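Local coordinates for protein fumarate reductase iron-sulfur subunit (Mycolicibacterium smegmatis, PDB 7D6V) that carries the 2Fe-2S, 4Fe-4S and 3Fe-4S clusters of the mycobacterial succinate dehydrogenase Sdh1, probably passing electrons from succinate oxidation toward ubiquinone, at residues Ile219-Asn222 / Ala223-Met227; Glu166-Ala169 / Gly170-Phe173; Met75-Met78 / Ser79-Gly82; Asp29-Val33 / Leu34-His38. All blocks are in the same frame, centred on the assembly; numbering follows the deposited sequence.

Contact 1. Residues Ile219-Asn222 / Ala223-Met227; sequences ITDN and ALIPM. With F3S (Fe3-s4 cluster), chain G.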
loop_
_atom_site.group_PDB
_atom_site.type_symbol
_atom_site.label_atom_id
_atom_site.label_comp_id
_atom_site.label_asym_id
_atom_site.label_seq_id
_atom_site.Cartn_x
_atom_site.Cartn_y
_atom_site.Cartn_z
ATOM N N ILE B 219 -6.853 -4.107 -12.654
ATOM C CA ILE B 219 -7.427 -2.785 -12.896
ATOM C C ILE B 219 -8.335 -2.805 -14.119
ATOM O O ILE B 219 -9.473 -2.326 -14.076
ATOM C CB ILE B 219 -6.312 -1.734 -13.039
ATOM C CG1 ILE B 219 -5.374 -1.786 -11.833
ATOM C CG2 ILE B 219 -6.907 -0.350 -13.209
ATOM C CD1 ILE B 219 -4.147 -0.930 -11.976
ATOM N N THR B 220 -7.850 -3.360 -15.227
ATOM C CA THR B 220 -8.626 -3.325 -16.462
ATOM C C THR B 220 -9.816 -4.275 -16.401
ATOM O O THR B 220 -10.938 -3.901 -16.759
ATOM C CB THR B 220 -7.730 -3.659 -17.652
ATOM O OG1 THR B 220 -6.524 -2.893 -17.564
ATOM C CG2 THR B 220 -8.428 -3.326 -18.953
ATOM N N ASP B 221 -9.594 -5.505 -15.940
ATOM C CA ASP B 221 -10.636 -6.523 -16.016
ATOM C C ASP B 221 -11.712 -6.336 -14.953
ATOM O O ASP B 221 -12.888 -6.616 -15.208
ATOM C CB ASP B 221 -10.020 -7.915 -15.902
ATOM C CG ASP B 221 -9.492 -8.430 -17.226
ATOM O OD1 ASP B 221 -9.531 -7.679 -18.221
ATOM O OD2 ASP B 221 -9.039 -9.592 -17.273
ATOM N N ASN B 222 -11.342 -5.873 -13.761
ATOM C CA ASN B 222 -12.289 -5.787 -12.659
ATOM C C ASN B 222 -12.869 -4.396 -12.458
ATOM O O ASN B 222 -13.918 -4.272 -11.818
ATOM C CB ASN B 222 -11.626 -6.242 -11.354
ATOM C CG ASN B 222 -11.533 -7.747 -11.242
ATOM O OD1 ASN B 222 -12.005 -8.475 -12.110
ATOM N ND2 ASN B 222 -10.915 -8.221 -10.173
ATOM N N ALA B 223 -12.227 -3.353 -12.976
ATOM C CA ALA B 223 -12.705 -1.991 -12.780
ATOM C C ALA B 223 -13.068 -1.290 -14.077
ATOM O O ALA B 223 -14.180 -0.769 -14.201
ATOM C CB ALA B 223 -11.654 -1.171 -12.019
ATOM N N LEU B 224 -12.166 -1.265 -15.057
ATOM C CA LEU B 224 -12.358 -0.404 -16.219
ATOM C C LEU B 224 -13.385 -0.974 -17.190
ATOM O O LEU B 224 -14.276 -0.254 -17.647
ATOM C CB LEU B 224 -11.024 -0.183 -16.925
ATOM C CG LEU B 224 -9.910 0.338 -16.025
ATOM C CD1 LEU B 224 -8.650 0.476 -16.821
ATOM C CD2 LEU B 224 -10.298 1.660 -15.391
ATOM N N ILE B 225 -13.259 -2.254 -17.540
ATOM C CA ILE B 225 -14.240 -2.879 -18.428
ATOM C C ILE B 225 -15.630 -2.929 -17.800
ATOM O O ILE B 225 -16.610 -2.628 -18.501
ATOM C CB ILE B 225 -13.734 -4.256 -18.891
ATOM C CG1 ILE B 225 -12.545 -4.092 -19.834
ATOM C CG2 ILE B 225 -14.841 -5.035 -19.580
ATOM C CD1 ILE B 225 -11.763 -5.354 -20.058
ATOM N N PRO B 226 -15.800 -3.318 -16.527
ATOM C CA PRO B 226 -17.143 -3.222 -15.927
ATOM C C PRO B 226 -17.725 -1.821 -15.946
ATOM O O PRO B 226 -18.927 -1.657 -16.196
ATOM C CB PRO B 226 -16.910 -3.721 -14.497
ATOM C CG PRO B 226 -15.772 -4.636 -14.610
ATOM C CD PRO B 226 -14.872 -4.043 -15.641
ATOM N N MET B 227 -16.908 -0.795 -15.702
ATOM C CA MET B 227 -17.429 0.566 -15.731
ATOM C C MET B 227 -17.781 0.994 -17.147
ATOM O O MET B 227 -18.750 1.730 -17.350
ATOM C CB MET B 227 -16.432 1.538 -15.107
ATOM C CG MET B 227 -16.338 1.423 -13.603
ATOM S SD MET B 227 -17.828 1.977 -12.752
ATOM C CE MET B 227 -18.076 3.588 -13.485
HETATM FE FE1 F3S G . -4.133 2.908 -18.870
HETATM FE FE3 F3S G . -5.041 0.435 -18.342
HETATM FE FE4 F3S G . -6.593 2.054 -19.824
HETATM S S1 F3S G . -3.038 0.996 -19.141
HETATM S S2 F3S G . -5.084 3.328 -20.926
HETATM S S3 F3S G . -5.991 2.405 -17.619
HETATM S S4 F3S G . -6.432 -0.188 -20.031
#

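Contact 2. Residues Glu166-Ala169 / Gly170-Phe173; sequences ENFA and GPRF. With F3S (Fe3-s4 cluster), chain G.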
loop_
_atom_site.group_PDB
_atom_site.type_symbol
_atom_site.label_atom_id
_atom_site.label_comp_id
_atom_site.label_asym_id
_atom_site.label_seq_id
_atom_site.Cartn_x
_atom_site.Cartn_y
_atom_site.Cartn_z
ATOM N N GLU B 166 -6.048 17.067 -18.718
ATOM C CA GLU B 166 -7.237 17.698 -18.163
ATOM C C GLU B 166 -8.516 16.936 -18.473
ATOM O O GLU B 166 -9.541 17.193 -17.836
ATOM C CB GLU B 166 -7.364 19.130 -18.681
ATOM C CG GLU B 166 -7.438 19.228 -20.188
ATOM C CD GLU B 166 -8.152 20.478 -20.652
ATOM O OE1 GLU B 166 -7.887 21.558 -20.086
ATOM O OE2 GLU B 166 -8.981 20.381 -21.581
ATOM N N ASN B 167 -8.486 16.012 -19.430
ATOM C CA ASN B 167 -9.679 15.277 -19.822
ATOM C C ASN B 167 -9.735 13.863 -19.263
ATOM O O ASN B 167 -10.816 13.270 -19.241
ATOM C CB ASN B 167 -9.780 15.206 -21.350
ATOM C CG ASN B 167 -9.860 16.573 -21.991
ATOM O OD1 ASN B 167 -10.721 17.381 -21.649
ATOM N ND2 ASN B 167 -8.963 16.838 -22.931
ATOM N N PHE B 168 -8.611 13.312 -18.818
ATOM C CA PHE B 168 -8.523 11.924 -18.389
ATOM C C PHE B 168 -8.041 11.876 -16.949
ATOM O O PHE B 168 -7.052 12.528 -16.600
ATOM C CB PHE B 168 -7.577 11.143 -19.304
ATOM C CG PHE B 168 -7.602 9.660 -19.092
ATOM C CD1 PHE B 168 -8.771 8.947 -19.244
ATOM C CD2 PHE B 168 -6.445 8.976 -18.768
ATOM C CE1 PHE B 168 -8.794 7.582 -19.062
ATOM C CE2 PHE B 168 -6.463 7.611 -18.586
ATOM C CZ PHE B 168 -7.639 6.914 -18.733
ATOM N N ALA B 169 -8.737 11.101 -16.117
ATOM C CA ALA B 169 -8.379 11.011 -14.708
ATOM C C ALA B 169 -7.269 10.000 -14.460
ATOM O O ALA B 169 -6.498 10.156 -13.508
ATOM C CB ALA B 169 -9.607 10.650 -13.875
ATOM N N GLY B 170 -7.170 8.969 -15.292
ATOM C CA GLY B 170 -6.163 7.954 -15.124
ATOM C C GLY B 170 -6.722 6.668 -14.557
ATOM O O GLY B 170 -7.837 6.623 -14.033
ATOM N N PRO B 171 -5.947 5.587 -14.663
ATOM C CA PRO B 171 -6.421 4.290 -14.147
ATOM C C PRO B 171 -6.770 4.295 -12.669
ATOM O O PRO B 171 -7.772 3.686 -12.279
ATOM C CB PRO B 171 -5.241 3.349 -14.434
ATOM C CG PRO B 171 -4.111 4.222 -14.890
ATOM C CD PRO B 171 -4.706 5.458 -15.437
ATOM N N ARG B 172 -5.976 4.970 -11.835
ATOM C CA ARG B 172 -6.201 4.913 -10.394
ATOM C C ARG B 172 -7.553 5.504 -10.024
ATOM O O ARG B 172 -8.287 4.940 -9.206
ATOM C CB ARG B 172 -5.075 5.640 -9.657
ATOM C CG ARG B 172 -5.055 5.427 -8.150
ATOM C CD ARG B 172 -5.745 6.567 -7.415
ATOM N NE ARG B 172 -5.929 6.293 -5.995
ATOM C CZ ARG B 172 -6.868 5.496 -5.496
ATOM N NH1 ARG B 172 -6.953 5.312 -4.188
ATOM N NH2 ARG B 172 -7.719 4.881 -6.300
ATOM N N PHE B 173 -7.924 6.615 -10.643
ATOM C CA PHE B 173 -9.136 7.303 -10.230
ATOM C C PHE B 173 -10.385 6.771 -10.913
ATOM O O PHE B 173 -11.472 6.846 -10.336
ATOM C CB PHE B 173 -8.955 8.799 -10.452
ATOM C CG PHE B 173 -7.899 9.377 -9.574
ATOM C CD1 PHE B 173 -8.133 9.552 -8.225
ATOM C CD2 PHE B 173 -6.647 9.671 -10.077
ATOM C CE1 PHE B 173 -7.157 10.049 -7.404
ATOM C CE2 PHE B 173 -5.667 10.170 -9.256
ATOM C CZ PHE B 173 -5.922 10.357 -7.919
HETATM FE FE1 F3S G . -4.133 2.908 -18.870
HETATM FE FE3 F3S G . -5.041 0.435 -18.342
HETATM FE FE4 F3S G . -6.593 2.054 -19.824
HETATM S S1 F3S G . -3.038 0.996 -19.141
HETATM S S2 F3S G . -5.084 3.328 -20.926
HETATM S S3 F3S G . -5.991 2.405 -17.619
HETATM S S4 F3S G . -6.432 -0.188 -20.031
#

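Contact 3. Residues Met75-Met78 / Ser79-Gly82; sequences MTRM and STFG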
loop_
_atom_site.group_PDB
_atom_site.type_symbol
_atom_site.label_atom_id
_atom_site.label_comp_id
_atom_site.label_asym_id
_atom_site.label_seq_id
_atom_site.Cartn_x
_atom_site.Cartn_y
_atom_site.Cartn_z
ATOM N N MET B 75 11.278 -2.674 -4.066
ATOM C CA MET B 75 10.808 -4.010 -4.398
ATOM C C MET B 75 11.522 -4.634 -5.589
ATOM O O MET B 75 11.165 -5.747 -5.984
ATOM C CB MET B 75 9.298 -3.989 -4.667
ATOM C CG MET B 75 8.455 -3.639 -3.455
ATOM S SD MET B 75 8.630 -4.791 -2.083
ATOM C CE MET B 75 7.836 -6.246 -2.753
ATOM N N THR B 76 12.514 -3.965 -6.168
ATOM C CA THR B 76 13.216 -4.480 -7.338
ATOM C C THR B 76 14.449 -5.249 -6.878
ATOM O O THR B 76 15.346 -4.677 -6.256
ATOM C CB THR B 76 13.598 -3.345 -8.283
ATOM O OG1 THR B 76 12.454 -2.515 -8.509
ATOM C CG2 THR B 76 14.076 -3.896 -9.612
ATOM N N ARG B 77 14.499 -6.539 -7.215
ATOM C CA ARG B 77 15.365 -7.479 -6.512
ATOM C C ARG B 77 16.846 -7.274 -6.794
ATOM O O ARG B 77 17.673 -7.767 -6.020
ATOM C CB ARG B 77 14.968 -8.909 -6.872
ATOM C CG ARG B 77 15.042 -9.882 -5.716
ATOM C CD ARG B 77 14.499 -11.237 -6.124
ATOM N NE ARG B 77 13.080 -11.171 -6.452
ATOM C CZ ARG B 77 12.564 -11.566 -7.610
ATOM N NH1 ARG B 77 13.353 -12.058 -8.554
ATOM N NH2 ARG B 77 11.260 -11.470 -7.825
ATOM N N MET B 78 17.201 -6.633 -7.906
ATOM C CA MET B 78 18.573 -6.232 -8.211
ATOM C C MET B 78 19.427 -7.452 -8.552
ATOM O O MET B 78 20.553 -7.322 -9.039
ATOM C CB MET B 78 19.164 -5.437 -7.039
ATOM C CG MET B 78 20.590 -4.953 -7.191
ATOM S SD MET B 78 20.682 -3.395 -8.087
ATOM C CE MET B 78 21.844 -3.816 -9.376
ATOM N N SER B 79 18.876 -8.643 -8.342
ATOM C CA SER B 79 19.391 -9.869 -8.929
ATOM C C SER B 79 18.652 -10.215 -10.209
ATOM O O SER B 79 18.981 -11.210 -10.861
ATOM C CB SER B 79 19.287 -11.025 -7.932
ATOM O OG SER B 79 17.936 -11.372 -7.698
ATOM N N THR B 80 17.647 -9.410 -10.560
ATOM C CA THR B 80 17.024 -9.479 -11.873
ATOM C C THR B 80 18.041 -9.211 -12.973
ATOM O O THR B 80 17.879 -9.682 -14.104
ATOM C CB THR B 80 15.878 -8.466 -11.931
ATOM O OG1 THR B 80 14.865 -8.841 -10.991
ATOM C CG2 THR B 80 15.264 -8.393 -13.320
ATOM N N PHE B 81 19.112 -8.497 -12.649
ATOM C CA PHE B 81 20.072 -8.001 -13.617
ATOM C C PHE B 81 21.390 -8.750 -13.476
ATOM O O PHE B 81 21.770 -9.169 -12.381
ATOM C CB PHE B 81 20.309 -6.506 -13.412
ATOM C CG PHE B 81 19.054 -5.727 -13.174
ATOM C CD1 PHE B 81 18.085 -5.628 -14.152
ATOM C CD2 PHE B 81 18.834 -5.116 -11.954
ATOM C CE1 PHE B 81 16.928 -4.918 -13.926
ATOM C CE2 PHE B 81 17.679 -4.407 -11.722
ATOM C CZ PHE B 81 16.725 -4.306 -12.709
ATOM N N GLY B 82 22.085 -8.910 -14.594
ATOM C CA GLY B 82 23.388 -9.536 -14.569
ATOM C C GLY B 82 24.430 -8.658 -13.905
ATOM O O GLY B 82 24.247 -7.460 -13.690
#

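Contact 4. Residues Asp29-Val33 / Leu34-His38; sequences DGEVV and LDIIH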
loop_
_atom_site.group_PDB
_atom_site.type_symbol
_atom_site.label_atom_id
_atom_site.label_comp_id
_atom_site.label_asym_id
_atom_site.label_seq_id
_atom_site.Cartn_x
_atom_site.Cartn_y
_atom_site.Cartn_z
ATOM N N ASP B 29 24.316 -9.841 -2.153
ATOM C CA ASP B 29 23.204 -10.742 -2.427
ATOM C C ASP B 29 22.000 -10.381 -1.565
ATOM O O ASP B 29 22.127 -10.185 -0.355
ATOM C CB ASP B 29 23.618 -12.187 -2.168
ATOM C CG ASP B 29 24.518 -12.741 -3.251
ATOM O OD1 ASP B 29 24.115 -12.724 -4.433
ATOM O OD2 ASP B 29 25.632 -13.195 -2.920
ATOM N N GLY B 30 20.832 -10.292 -2.194
ATOM C CA GLY B 30 19.600 -10.050 -1.474
ATOM C C GLY B 30 19.227 -8.601 -1.264
ATOM O O GLY B 30 18.393 -8.315 -0.398
ATOM N N GLU B 31 19.802 -7.677 -2.024
ATOM C CA GLU B 31 19.542 -6.256 -1.855
ATOM C C GLU B 31 18.676 -5.737 -2.993
ATOM O O GLU B 31 18.792 -6.186 -4.132
ATOM C CB GLU B 31 20.845 -5.465 -1.799
ATOM C CG GLU B 31 21.672 -5.760 -0.572
ATOM C CD GLU B 31 22.962 -4.990 -0.554
ATOM O OE1 GLU B 31 23.268 -4.328 -1.566
ATOM O OE2 GLU B 31 23.672 -5.043 0.470
ATOM N N VAL B 32 17.788 -4.799 -2.665
ATOM C CA VAL B 32 16.950 -4.135 -3.659
ATOM C C VAL B 32 17.671 -2.919 -4.225
ATOM O O VAL B 32 18.721 -2.511 -3.719
ATOM C CB VAL B 32 15.576 -3.741 -3.088
ATOM C CG1 VAL B 32 14.755 -4.980 -2.790
ATOM C CG2 VAL B 32 15.728 -2.875 -1.860
ATOM N N VAL B 33 17.119 -2.356 -5.301
ATOM C CA VAL B 33 17.696 -1.168 -5.926
ATOM C C VAL B 33 17.786 -0.017 -4.930
ATOM O O VAL B 33 18.768 0.737 -4.920
ATOM C CB VAL B 33 16.874 -0.779 -7.171
ATOM C CG1 VAL B 33 17.210 0.627 -7.622
ATOM C CG2 VAL B 33 17.116 -1.766 -8.291
ATOM N N LEU B 34 16.768 0.139 -4.080
ATOM C CA LEU B 34 16.761 1.248 -3.132
ATOM C C LEU B 34 17.924 1.167 -2.151
ATOM O O LEU B 34 18.452 2.203 -1.735
ATOM C CB LEU B 34 15.430 1.289 -2.383
ATOM C CG LEU B 34 15.150 2.535 -1.544
ATOM C CD1 LEU B 34 15.390 3.797 -2.352
ATOM C CD2 LEU B 34 13.738 2.512 -0.997
ATOM N N ASP B 35 18.347 -0.044 -1.777
ATOM C CA ASP B 35 19.538 -0.180 -0.941
ATOM C C ASP B 35 20.779 0.328 -1.662
ATOM O O ASP B 35 21.641 0.976 -1.055
ATOM C CB ASP B 35 19.733 -1.635 -0.518
ATOM C CG ASP B 35 18.535 -2.202 0.208
ATOM O OD1 ASP B 35 18.196 -3.378 -0.038
ATOM O OD2 ASP B 35 17.928 -1.475 1.023
ATOM N N ILE B 36 20.897 0.031 -2.957
ATOM C CA ILE B 36 22.035 0.511 -3.731
ATOM C C ILE B 36 22.006 2.029 -3.829
ATOM O O ILE B 36 23.048 2.692 -3.761
ATOM C CB ILE B 36 22.044 -0.152 -5.119
ATOM C CG1 ILE B 36 21.740 -1.644 -4.996
ATOM C CG2 ILE B 36 23.377 0.054 -5.800
ATOM C CD1 ILE B 36 22.777 -2.419 -4.227
ATOM N N ILE B 37 20.813 2.604 -3.979
ATOM C CA ILE B 37 20.681 4.057 -4.016
ATOM C C ILE B 37 21.087 4.665 -2.680
ATOM O O ILE B 37 21.750 5.706 -2.631
ATOM C CB ILE B 37 19.246 4.451 -4.412
ATOM C CG1 ILE B 37 18.903 3.886 -5.788
ATOM C CG2 ILE B 37 19.082 5.956 -4.411
ATOM C CD1 ILE B 37 19.678 4.512 -6.921
ATOM N N HIS B 38 20.691 4.028 -1.575
ATOM C CA HIS B 38 21.076 4.517 -0.254
ATOM C C HIS B 38 22.585 4.456 -0.055
ATOM O O HIS B 38 23.183 5.376 0.517
ATOM C CB HIS B 38 20.365 3.712 0.829
ATOM C CG HIS B 38 18.911 4.038 0.967
ATOM N ND1 HIS B 38 18.041 3.260 1.697
ATOM C CD2 HIS B 38 18.175 5.057 0.465
ATOM C CE1 HIS B 38 16.831 3.786 1.640
ATOM N NE2 HIS B 38 16.886 4.876 0.898
#

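Contact 1. Residues Ile219-Asn222 / Ala223-Met227
The opening turns of helix 219-235, where Ile-219 and Thr-220 meet Leu-224 and Ile-225, lie between two cluster sites: Ile-219 lines the 4Fe-4S pocket, Thr-220 and Leu-224 the 3Fe-4S pocket. The start is a wide pi-type turn, with bonds spanning five residues. Ile-219 O takes Leu-224 N at 3.1 Å in the carbonyl plane, while Ala-223 N also approaches it, from 45° above that plane. Thr-220 O receives Ile-225 N at 3.0 Å in a nearly straight bond (173° at the hydrogen). Pro-226 has no N-H to offer the preceding turn, so its ring methylenes rest on backbone oxygens instead, CD 3.3 Å from Asp-221 O, and the helix kinks. Leu-224 lies alongside Ile-219, its CD1 4.1 Å from Ile-219 CG2, and the same methyl reaches S3 of the 3Fe-4S cluster at 3.4 Å. With OG1 beside the backbone N (chi1 -47°), Thr-220 brings that oxygen within 3.7 Å of S4, while Thr-210 hydrogen-bonds it. Ile-225 CD1 lies beside Asp-221 OD1. A leucine methyl and a threonine hydroxyl thus border the sulfides, whereas the Asp-221 carboxylate, farther from the cluster, is paired with Lys-207.

Contact 2. Residues Glu166-Ala169 / Gly170-Phe173
Phe-168 lays its ring against the backbone of Gly-170. Its first torsion puts CG opposite the backbone N and beside the carbonyl carbon (chi1 -170°), on the side where the chain continues to Gly-170, and CG is 3.9 Å from Gly-170 N. That nitrogen stands over one ring face, displaced from the centre toward the CD2-CE2 side of the rim, with CD2 3.6 Å from it. Next round the ring, CE2 meets Gly-170 CA at 3.5 Å and, obliquely, Pro-171 CD at 4.2 Å. At the tip, CZ is still 4.0 Å from Gly-170 N. Elsewhere the ring meets that of His-174, with the planes about 35° apart, and touches Cys-155, one of the residues of the 3Fe-4S pocket. Gly-170 is the N-cap of helix 171-181, and its positive phi of 104° suits a residue without a side chain. Pro-171 follows as the first helical residue and turns its ring to the 3Fe-4S cluster, CB 3.4 Å from S3. A second set of contacts joins Ala-169 and Phe-173: Ala-169 CB is 3.9 Å from Phe-173 CB. Ala-169 O lies at the edge of the Phe-173 ring, near its plane, 3.5 Å from Phe-173 CD2. Gln-152 of helix 150-154 hydrogen-bonds the same carbonyl oxygen through NE2.

Contact 3. Residues Met75-Met78 / Ser79-Gly82
Thr-76 is the first residue of 75-78 to meet 79-82, its methyl CG2 coming 4.1 Å from CZ at the far end of the Phe-81 ring. The two side chains cross at about a right angle. With CG2 opposite the backbone N, OG1 falls beside that nitrogen (chi1 -49°) and hydrogen-bonds Leu-72 O at the end of strand 70-72. Arg-77 comes next and runs its aliphatic part past two hydroxyls: CD is 3.8 Å from Ser-79 OG, and CB is 4.1 Å from Thr-80 OG1. Its chain bends at chi3 and leads the guanidinium out of the turn, where NE donates to the carbonyl oxygen of Glu-370 of the succinate dehydrogenase subunit A chain. Met-78 has a positive phi, 72°; the chain turns here, and the Phe-81 ring comes back beside it. Phe-81 CD2 meets Met-78 CA at 3.9 Å, approaching obliquely to the ring. The methionine side chain is itself bent at chi2 and chi3, which carries CE round to 4.2 Å from Phe-81 CD2; this pair too crosses nearly at right angles. Over the centre of one ring face stands Thr-80 CB, from the preceding residue. The turn follows Cys-74 of the 2Fe-2S pocket and is part of the loop between strand 70-72 and strand 86-87. Its inner side, Met-78, packs on Val-33 and Ile-36 of helix 33-43 and, with Phe-81, on Val-87 of strand 86-87, while Phe-81 also covers Ile-66 in the loop after strand 63-65.

Contact 4. Residues Asp29-Val33 / Leu34-His38
Asp-35 reaches back to the start of its own helix and takes the N-H of Val-32, OD1 to N 3.0 Å, with 152° at the hydrogen. The donor meets the carboxylate on its anti side, 35° out of plane. Because CG sits beside the backbone N of Asp-35 (chi1 -57°), the carboxylate hangs over the helix start. Val-32 is the N-cap and Asp-35 the third residue of the first turn, so this is one half of a capping box; the valine side chain cannot supply the other half. Val-32 O accepts two weak backbone bonds, from Asp-35 N at 3.2 Å and Ile-36 N at 3.4 Å. A clearer backbone bond joins Ile-37 N to Val-33 O at 2.9 Å. Glu-31 stretches across Ile-36 at about a right angle, OE1 3.3 Å from CD1, and its carboxylate is held by a salt bridge to Arg-39 and a hydrogen bond to Asn-28. Val-33 and Ile-37 run side by side, Val-33 CG1 being 4.1 Å from Ile-37 CG1. Helix 33-43 follows strand 17-27 after a short loop, consistent with the beta-grasp fold of 2Fe-2S ferredoxin domains. Ile-36 packs on Val-25 and Val-27 of that strand, Leu-34 turns to Cys-74 and the 2Fe-2S cluster, and Glu-31 and Asp-35 touch Leu-257 of the succinate dehydrogenase subunit A chain.

How the contacts relate
The four contacts fall into two pairs, one in each cluster-binding half of the chain. Contacts 1 and 2 border the same 3Fe-4S cluster, from the start of helix 219-235 and from the loop and first turn leading into helix 171-181, and touch where Ile-219 packs near the carbonyl of Pro-171. Contacts 3 and 4, with centres about 9 Å apart, join the 2Fe-2S domain's loop 75-82 to the start of helix 33-43. Contacts 1, 2 and 4 are buried, whereas contact 3 is partly open, with Ser-79 and Thr-80 exposed. Backbone bonds dominate contacts 1 and 4, aided in the latter by a carboxylate cap; aromatic and aliphatic packing carries contacts 2 and 3.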